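Local coordinates for protein lytic polysaccharide monooxygenase ([Kitasatospora] papulosa, PDB 6NDQ) that probably uses a copper centre to cleave cellulose or a related polysaccharide by oxidation, as a bacterial lytic polysaccharide monooxygenase, at residues Arg74-Ser77 against Gly78-Asp81; Thr92-Thr95 against Asp96-Val100; Gly121-Pro124 against Ala125-Ala128. One frame throughout, in Å; residues are numbered along the deposited sequence.

Contact 1: residues Arg74-Ser77 against Gly78-Asp81; sequences RTES and GRYD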
ATOM      1  N   ARG A  74      12.232  -4.507   2.217  1.00 19.19           N
ATOM      2  CA  ARG A  74      13.429  -3.684   2.142  1.00 17.78           C
ATOM      3  C   ARG A  74      13.989  -3.674   0.722  1.00 18.14           C
ATOM      4  O   ARG A  74      15.188  -3.523   0.509  1.00 17.58           O
ATOM      5  CB  ARG A  74      14.479  -4.139   3.162  1.00 18.04           C
ATOM      6  CG  ARG A  74      13.934  -4.289   4.585  1.00 21.13           C
ATOM      7  CD  ARG A  74      15.064  -4.238   5.627  1.00 17.84           C
ATOM      8  NE  ARG A  74      15.743  -2.944   5.603  1.00 18.53           N
ATOM      9  CZ  ARG A  74      17.034  -2.749   5.887  1.00 25.88           C
ATOM     10  NH1 ARG A  74      17.814  -3.772   6.227  1.00 26.90           N
ATOM     11  NH2 ARG A  74      17.546  -1.522   5.843  1.00 24.79           N
ATOM     12  N   THR A  75      13.094  -3.760  -0.267  1.00 20.05           N
ATOM     13  CA  THR A  75      13.506  -3.612  -1.658  1.00 18.18           C
ATOM     14  C   THR A  75      14.227  -2.274  -1.869  1.00 21.13           C
ATOM     15  O   THR A  75      14.076  -1.318  -1.091  1.00 20.26           O
ATOM     16  CB  THR A  75      12.289  -3.727  -2.579  1.00 21.25           C
ATOM     17  OG1 THR A  75      12.715  -3.975  -3.911  1.00 20.54           O
ATOM     18  CG2 THR A  75      11.491  -2.437  -2.591  1.00 15.43           C
ATOM     19  N   GLU A  76      15.038  -2.223  -2.925  1.00 21.08           N
ATOM     20  CA  GLU A  76      15.812  -1.029  -3.280  1.00 23.69           C
ATOM     21  C   GLU A  76      16.657  -0.526  -2.103  1.00 18.18           C
ATOM     22  O   GLU A  76      16.725   0.673  -1.832  1.00 19.90           O
ATOM     23  CB  GLU A  76      14.897   0.079  -3.820  1.00 21.38           C
ATOM     24  CG  GLU A  76      14.125  -0.311  -5.084  1.00 22.91           C
ATOM     25  CD  GLU A  76      15.005  -0.341  -6.326  1.00 29.61           C
ATOM     26  OE1 GLU A  76      16.209  -0.039  -6.201  1.00 32.73           O
ATOM     27  OE2 GLU A  76      14.496  -0.657  -7.430  1.00 33.51           O
ATOM     28  N   SER A  77      17.324  -1.461  -1.406  1.00 21.66           N
ATOM     29  CA  SER A  77      18.208  -1.152  -0.272  1.00 19.77           C
ATOM     30  C   SER A  77      17.490  -0.352   0.816  1.00 20.11           C
ATOM     31  O   SER A  77      18.035   0.611   1.354  1.00 24.41           O
ATOM     32  CB  SER A  77      19.464  -0.413  -0.737  1.00 23.23           C
ATOM     33  OG  SER A  77      20.044  -1.055  -1.863  1.00 24.24           O
ATOM     34  N   GLY A  78      16.262  -0.756   1.135  1.00 18.93           N
ATOM     35  CA  GLY A  78      15.492  -0.099   2.187  1.00 18.28           C
ATOM     36  C   GLY A  78      15.033   1.315   1.904  1.00 21.72           C
ATOM     37  O   GLY A  78      14.729   2.049   2.853  1.00 15.98           O
ATOM     38  N   ARG A  79      14.957   1.721   0.629  1.00 18.41           N
ATOM     39  CA  ARG A  79      14.467   3.060   0.303  1.00 16.66           C
ATOM     40  C   ARG A  79      13.111   3.312   0.953  1.00 13.46           C
ATOM     41  O   ARG A  79      12.822   4.437   1.395  1.00 18.13           O
ATOM     42  CB  ARG A  79      14.382   3.238  -1.223  1.00 18.54           C
ATOM     43  CG  ARG A  79      13.766   4.553  -1.691  1.00 19.97           C
ATOM     44  CD  ARG A  79      13.360   4.478  -3.160  1.00 20.84           C
ATOM     45  NE  ARG A  79      14.525   4.467  -4.045  1.00 30.25           N
ATOM     46  CZ  ARG A  79      14.522   4.040  -5.310  1.00 32.71           C
ATOM     47  NH1 ARG A  79      13.411   3.555  -5.877  1.00 30.13           N
ATOM     48  NH2 ARG A  79      15.650   4.085  -6.013  1.00 33.51           N
ATOM     49  N   TYR A  80      12.273   2.277   1.036  1.00 15.51           N
ATOM     50  CA  TYR A  80      10.922   2.423   1.573  1.00 12.76           C
ATOM     51  C   TYR A  80      10.810   1.858   2.980  1.00 13.82           C
ATOM     52  O   TYR A  80       9.699   1.547   3.414  1.00 12.80           O
ATOM     53  CB  TYR A  80       9.894   1.755   0.643  1.00 17.49           C
ATOM     54  CG  TYR A  80      10.041   2.163  -0.812  1.00 16.35           C
ATOM     55  CD1 TYR A  80       9.485   3.346  -1.280  1.00 18.30           C
ATOM     56  CD2 TYR A  80      10.756   1.371  -1.715  1.00 15.94           C
ATOM     57  CE1 TYR A  80       9.631   3.747  -2.598  1.00 16.31           C
ATOM     58  CE2 TYR A  80      10.910   1.765  -3.052  1.00 18.80           C
ATOM     59  CZ  TYR A  80      10.343   2.945  -3.489  1.00 18.37           C
ATOM     60  OH  TYR A  80      10.498   3.336  -4.811  1.00 17.45           O
ATOM     61  N   ASP A  81      11.943   1.702   3.683  1.00 14.78           N
ATOM     62  CA  ASP A  81      11.967   1.109   5.021  1.00 12.74           C
ATOM     63  C   ASP A  81      10.917   1.769   5.908  1.00 10.55           C
ATOM     64  O   ASP A  81      10.166   1.087   6.613  1.00 13.36           O
ATOM     65  CB  ASP A  81      13.342   1.314   5.678  1.00 16.27           C
ATOM     66  CG  ASP A  81      14.318   0.175   5.441  1.00 19.65           C
ATOM     67  OD1 ASP A  81      13.866  -0.953   5.143  1.00 17.57           O
ATOM     68  OD2 ASP A  81      15.537   0.443   5.582  1.00 17.69           O
TER
HETATM   69  O   HOH W   1      12.442  -0.789   0.812  1.00 15.97           O
HETATM   70  O   HOH W   2      12.386   1.100  -7.726  1.00 28.48           O

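Contact 2: residues Thr92-Thr95 against Asp96-Val100; sequences TDIT and DDFTV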
ATOM      1  N   THR A  92      -7.973   6.406   4.665  1.00 18.38           N
ATOM      2  CA  THR A  92      -9.055   6.709   3.735  1.00 19.11           C
ATOM      3  C   THR A  92     -10.291   5.969   4.207  1.00 22.04           C
ATOM      4  O   THR A  92     -10.227   4.757   4.471  1.00 20.42           O
ATOM      5  CB  THR A  92      -8.725   6.277   2.298  1.00 16.43           C
ATOM      6  OG1 THR A  92      -7.613   7.028   1.814  1.00 18.32           O
ATOM      7  CG2 THR A  92      -9.914   6.520   1.384  1.00 18.33           C
ATOM      8  N   ASP A  93     -11.396   6.702   4.344  1.00 22.99           N
ATOM      9  CA  ASP A  93     -12.685   6.081   4.611  1.00 27.18           C
ATOM     10  C   ASP A  93     -13.086   5.181   3.453  1.00 26.20           C
ATOM     11  O   ASP A  93     -13.022   5.580   2.284  1.00 24.30           O
ATOM     12  CB  ASP A  93     -13.753   7.150   4.820  1.00 25.43           C
ATOM     13  CG  ASP A  93     -13.945   7.503   6.265  1.00 28.28           C
ATOM     14  OD1 ASP A  93     -12.983   7.352   7.054  1.00 31.31           O
ATOM     15  OD2 ASP A  93     -15.071   7.912   6.614  1.00 33.63           O
ATOM     16  N   ILE A  94     -13.511   3.961   3.771  1.00 26.11           N
ATOM     17  CA  ILE A  94     -14.092   3.064   2.782  1.00 23.89           C
ATOM     18  C   ILE A  94     -15.270   2.350   3.431  1.00 22.75           C
ATOM     19  O   ILE A  94     -15.400   2.310   4.654  1.00 26.23           O
ATOM     20  CB  ILE A  94     -13.069   2.039   2.234  1.00 22.81           C
ATOM     21  CG1 ILE A  94     -12.553   1.139   3.362  1.00 20.43           C
ATOM     22  CG2 ILE A  94     -11.906   2.750   1.516  1.00 22.26           C
ATOM     23  CD1 ILE A  94     -11.585   0.061   2.875  1.00 19.16           C
ATOM     24  N   THR A  95     -16.138   1.788   2.593  1.00 23.68           N
ATOM     25  CA  THR A  95     -17.236   0.940   3.036  1.00 22.94           C
ATOM     26  C   THR A  95     -16.861  -0.533   2.883  1.00 23.46           C
ATOM     27  O   THR A  95     -15.846  -0.872   2.277  1.00 24.49           O
ATOM     28  CB  THR A  95     -18.505   1.255   2.237  1.00 27.03           C
ATOM     29  OG1 THR A  95     -18.264   1.003   0.845  1.00 30.62           O
ATOM     30  CG2 THR A  95     -18.870   2.713   2.413  1.00 30.59           C
ATOM     31  N   ASP A  96     -17.715  -1.414   3.431  1.00 24.01           N
ATOM     32  CA  ASP A  96     -17.481  -2.858   3.331  1.00 26.37           C
ATOM     33  C   ASP A  96     -17.145  -3.275   1.906  1.00 25.37           C
ATOM     34  O   ASP A  96     -16.245  -4.102   1.679  1.00 24.38           O
ATOM     35  CB  ASP A  96     -18.711  -3.640   3.797  1.00 27.04           C
ATOM     36  CG  ASP A  96     -19.051  -3.401   5.248  1.00 32.03           C
ATOM     37  OD1 ASP A  96     -18.131  -3.115   6.038  1.00 35.12           O
ATOM     38  OD2 ASP A  96     -20.247  -3.502   5.592  1.00 36.11           O
ATOM     39  N   ASP A  97     -17.886  -2.748   0.938  1.00 24.04           N
ATOM     40  CA  ASP A  97     -17.598  -2.946  -0.474  1.00 25.67           C
ATOM     41  C   ASP A  97     -16.863  -1.720  -0.998  1.00 23.45           C
ATOM     42  O   ASP A  97     -17.337  -0.590  -0.833  1.00 23.53           O
ATOM     43  CB  ASP A  97     -18.886  -3.210  -1.247  1.00 29.00           C
ATOM     44  CG  ASP A  97     -19.610  -4.444  -0.736  1.00 27.39           C
ATOM     45  OD1 ASP A  97     -18.949  -5.285  -0.093  1.00 30.56           O
ATOM     46  OD2 ASP A  97     -20.823  -4.577  -0.971  1.00 34.38           O
ATOM     47  N   PHE A  98     -15.688  -1.940  -1.592  1.00 19.73           N
ATOM     48  CA  PHE A  98     -14.843  -0.840  -2.035  1.00 18.54           C
ATOM     49  C   PHE A  98     -14.054  -1.285  -3.252  1.00 21.60           C
ATOM     50  O   PHE A  98     -14.013  -2.468  -3.587  1.00 22.36           O
ATOM     51  CB  PHE A  98     -13.919  -0.346  -0.908  1.00 22.34           C
ATOM     52  CG  PHE A  98     -12.909  -1.371  -0.424  1.00 18.75           C
ATOM     53  CD1 PHE A  98     -13.274  -2.376   0.456  1.00 20.62           C
ATOM     54  CD2 PHE A  98     -11.584  -1.277  -0.811  1.00 19.58           C
ATOM     55  CE1 PHE A  98     -12.328  -3.302   0.917  1.00 19.34           C
ATOM     56  CE2 PHE A  98     -10.643  -2.183  -0.353  1.00 18.36           C
ATOM     57  CZ  PHE A  98     -11.007  -3.192   0.506  1.00 17.37           C
ATOM     58  N   THR A  99     -13.467  -0.313  -3.941  1.00 20.38           N
ATOM     59  CA  THR A  99     -12.697  -0.557  -5.151  1.00 21.76           C
ATOM     60  C   THR A  99     -11.261  -0.112  -4.922  1.00 22.27           C
ATOM     61  O   THR A  99     -11.015   0.982  -4.413  1.00 20.98           O
ATOM     62  CB  THR A  99     -13.310   0.179  -6.358  1.00 22.60           C
ATOM     63  OG1 THR A  99     -14.396  -0.591  -6.879  1.00 24.74           O
ATOM     64  CG2 THR A  99     -12.282   0.392  -7.454  1.00 23.85           C
ATOM     65  N   VAL A 100     -10.313  -0.956  -5.304  1.00 19.38           N
ATOM     66  CA  VAL A 100      -8.910  -0.573  -5.253  1.00 18.53           C
ATOM     67  C   VAL A 100      -8.523  -0.114  -6.647  1.00 15.92           C
ATOM     68  O   VAL A 100      -8.694  -0.857  -7.623  1.00 19.04           O
ATOM     69  CB  VAL A 100      -8.023  -1.732  -4.783  1.00 14.97           C
ATOM     70  CG1 VAL A 100      -6.573  -1.356  -4.949  1.00 16.74           C
ATOM     71  CG2 VAL A 100      -8.319  -2.089  -3.324  1.00 14.96           C
TER

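Contact 3: residues Gly121-Pro124 against Ala125-Ala128; sequences GFDP and AAEA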
ATOM      1  N   GLY A 121      -9.430  -6.964  14.901  1.00 26.64           N
ATOM      2  CA  GLY A 121      -8.589  -7.216  16.055  1.00 27.32           C
ATOM      3  C   GLY A 121      -7.166  -6.715  15.918  1.00 27.36           C
ATOM      4  O   GLY A 121      -6.477  -6.566  16.937  1.00 22.84           O
ATOM      5  N   PHE A 122      -6.701  -6.464  14.693  1.00 20.12           N
ATOM      6  CA  PHE A 122      -5.361  -5.936  14.464  1.00 22.44           C
ATOM      7  C   PHE A 122      -5.398  -4.407  14.482  1.00 22.07           C
ATOM      8  O   PHE A 122      -6.256  -3.784  13.837  1.00 21.40           O
ATOM      9  CB  PHE A 122      -4.811  -6.461  13.131  1.00 22.66           C
ATOM     10  CG  PHE A 122      -3.452  -5.918  12.765  1.00 21.21           C
ATOM     11  CD1 PHE A 122      -3.331  -4.837  11.907  1.00 20.47           C
ATOM     12  CD2 PHE A 122      -2.297  -6.507  13.259  1.00 20.48           C
ATOM     13  CE1 PHE A 122      -2.086  -4.335  11.554  1.00 18.68           C
ATOM     14  CE2 PHE A 122      -1.057  -6.000  12.926  1.00 21.58           C
ATOM     15  CZ  PHE A 122      -0.948  -4.916  12.068  1.00 19.29           C
ATOM     16  N   ASP A 123      -4.472  -3.806  15.233  1.00 20.24           N
ATOM     17  CA  ASP A 123      -4.384  -2.349  15.335  1.00 23.43           C
ATOM     18  C   ASP A 123      -3.113  -1.890  14.632  1.00 21.37           C
ATOM     19  O   ASP A 123      -2.010  -2.012  15.197  1.00 18.33           O
ATOM     20  CB  ASP A 123      -4.390  -1.890  16.795  1.00 22.20           C
ATOM     21  CG  ASP A 123      -4.301  -0.364  16.945  1.00 28.11           C
ATOM     22  OD1 ASP A 123      -4.216   0.372  15.933  1.00 24.93           O
ATOM     23  OD2 ASP A 123      -4.301   0.102  18.102  1.00 23.30           O
ATOM     24  N   PRO A 124      -3.221  -1.367  13.407  1.00 21.12           N
ATOM     25  CA  PRO A 124      -2.026  -0.910  12.677  1.00 18.71           C
ATOM     26  C   PRO A 124      -1.280   0.220  13.357  1.00 22.16           C
ATOM     27  O   PRO A 124      -0.116   0.466  13.019  1.00 21.09           O
ATOM     28  CB  PRO A 124      -2.598  -0.444  11.333  1.00 19.76           C
ATOM     29  CG  PRO A 124      -3.935  -1.150  11.190  1.00 21.39           C
ATOM     30  CD  PRO A 124      -4.453  -1.276  12.597  1.00 20.27           C
ATOM     31  N   ALA A 125      -1.932   0.953  14.258  1.00 18.51           N
ATOM     32  CA  ALA A 125      -1.309   2.043  14.994  1.00 17.77           C
ATOM     33  C   ALA A 125      -0.473   1.574  16.176  1.00 19.25           C
ATOM     34  O   ALA A 125       0.266   2.383  16.750  1.00 22.19           O
ATOM     35  CB  ALA A 125      -2.386   3.017  15.490  1.00 20.70           C
ATOM     36  N   ALA A 126      -0.541   0.286  16.529  1.00 20.56           N
ATOM     37  CA  ALA A 126       0.152  -0.250  17.689  1.00 17.38           C
ATOM     38  C   ALA A 126       0.883  -1.545  17.412  1.00 17.71           C
ATOM     39  O   ALA A 126       1.695  -1.962  18.245  1.00 20.10           O
ATOM     40  CB  ALA A 126      -0.838  -0.499  18.836  1.00 23.21           C
ATOM     41  N   GLU A 127       0.595  -2.210  16.307  1.00 18.06           N
ATOM     42  CA  GLU A 127       1.143  -3.525  16.014  1.00 16.50           C
ATOM     43  C   GLU A 127       1.854  -3.517  14.676  1.00 19.59           C
ATOM     44  O   GLU A 127       1.448  -2.824  13.738  1.00 16.63           O
ATOM     45  CB  GLU A 127       0.025  -4.578  16.016  1.00 18.74           C
ATOM     46  CG  GLU A 127      -0.801  -4.595  17.295  1.00 21.22           C
ATOM     47  CD  GLU A 127      -1.878  -5.672  17.301  1.00 24.54           C
ATOM     48  OE1 GLU A 127      -1.508  -6.867  17.318  1.00 31.84           O
ATOM     49  OE2 GLU A 127      -3.086  -5.332  17.273  1.00 25.09           O
ATOM     50  N   ALA A 128       2.919  -4.317  14.596  1.00 16.96           N
ATOM     51  CA  ALA A 128       3.629  -4.507  13.354  1.00 20.08           C
ATOM     52  C   ALA A 128       2.827  -5.400  12.406  1.00 18.59           C
ATOM     53  O   ALA A 128       2.163  -6.350  12.826  1.00 16.74           O
ATOM     54  CB  ALA A 128       4.999  -5.117  13.630  1.00 17.25           C
TER
HETATM   55  O   HOH W   3       1.038  -1.193  11.459  1.00 19.02           O

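Contact 1: residues Arg74-Ser77 against Gly78-Asp81
A single helical turn running directly into a type I beta turn joins Arg74 to Asp81, and illustrates how a charged pair can tie together the two ends of a compact fold-back. Arg74 meets Asp81 side-on: NE donates to OD1 at 2.8 Å, while NH2 of Arg74 reaches OD2 of Asp81 at 2.8 Å on its syn side. The guanidinium and carboxylate planes lie only 24° apart, so one flat group meets the other at its edge, and two nearly straight bonds fix their relative rotation. A bend at chi3 of Arg74 (63°) turns this edge toward the acid. Within the turn, Gly78 N donates to Arg74 O at 3.0 Å and Arg79 N to Glu76 O at 3.2 Å. Gly78 has a positive phi, and a side chain there would run into OD2 of Asp81. Glu76 and Arg79 lie side by side with their planar ends stacked; OE1 of Glu76 is 4.2 Å from NH2 of Arg79, an attraction of charges without a directed N-H. Arg79 NH1 instead donates to Tyr80 OH at 3.1 Å, and that hydroxyl is also bonded to Asn47 O. A water accepts from Tyr80 N and donates to Thr75 O. Positive phi angles from Glu76 to Gly78 mark a left-handed helical turn, closed by the type I beta turn Gly78-Asp81.

Contact 2: residues Thr92-Thr95 against Asp96-Val100
Ile94 CD1 stands over one face of the Phe98 ring, 3.7 Å from its centroid and only 6° off the ring normal, a CH-pi contact in which the methyl meets the face almost centrally. Both side chains start from the same kind of torsion: CG1 of Ile94 (chi1 62°) and CG of Phe98 (chi1 64°) each lie between the backbone N and the carbonyl carbon, and with these torsions the methyl lies against the ring face, while the two CB atoms stay 4.0 Å apart. The bend carries the chain from strand 92-94, paired with strand 175-185, to strand 97-104 of the other sheet, and the pair lies between the two sheets of the beta sandwich where the chain crosses. Ile94 also leans on Val183 and Phe185, and Phe98 on Val153 and Val164. With only an alanine at Phe98, the Ile94 methyl is likely to lose the ring face it rests on, leaving a gap toward Val164. The Thr95 hydroxyl meets the backbone and not the ring: OG1 lies a suspiciously short 2.5 Å from Asp97 O, a length best treated as doubtful. Thr95 O approaches CD1 of Phe98 to 3.5 Å. At the corner, Asp96 O accepts from OG1 of Thr155.

Contact 3: residues Gly121-Pro124 against Ala125-Ala128
Asp123 O is gripped by two backbone donors from the next turn of chain, Glu127 N at 2.8 Å and Ala126 N at 3.0 Å. The two arrive differently: Glu127 N comes in nearly head-on to the carbonyl, whereas Ala126 N lies 54° above the carbonyl plane but makes the straighter bond at its N-H. The side chain of the same residue adds a third link, with OD1 of Asp123 accepting from Ala125 N at 2.9 Å. This is an Asx turn, and with the carbonyl bonds it makes the Asx motif, in which one aspartate closes a tight turn with both side chain and backbone; here it lies in the loop between strands 110-118 and 134-139. CG of Asp123 is anti to the backbone N (chi1 -180°), which swings the carboxylate over the amides that follow, and OD1 is met from above its plane rather than in it. Glu127 returns the grip. Its chain, extended beyond CG, runs back so that OE2 accepts from Asp123 N at 2.9 Å, and the same aspartate is thus held through its N-H, carbonyl and carboxylate. Two acids this close would probably repel one another mildly, since OD2 of Asp123 and OE2 of Glu127 are 5.6 Å apart. Asp123, Pro124 and Ala125 all touch Arg161 of strand 160-170. A water lies close to both Pro124 O and Glu127 O. Phe122 and Glu127 run alongside one another, heading opposite ways, with CE2 of Phe122 3.6 Å from CB of Glu127, and the ring edge at CE2 comes 3.2 Å from Ala128 O, near the ring plane.

Overall arrangement
The three contacts follow one another along the chain, none overlapping another, and each is a local fold-back closed within nine residues or fewer. Contact 1 belongs to the helix-rich region between strand 2-6 and strand 92-94, while contact 2 sits where the chain passes between the sheets of the sandwich; these two lie on opposite sides of the chain's centre, their centres 28 Å apart and their nearest atoms about 17 Å. Contact 3, in the loop leaving strand 110-118, comes within about 11 Å of each, nearest atoms again. None contains the amino-terminal histidine that, in this family, helps hold the active-site copper.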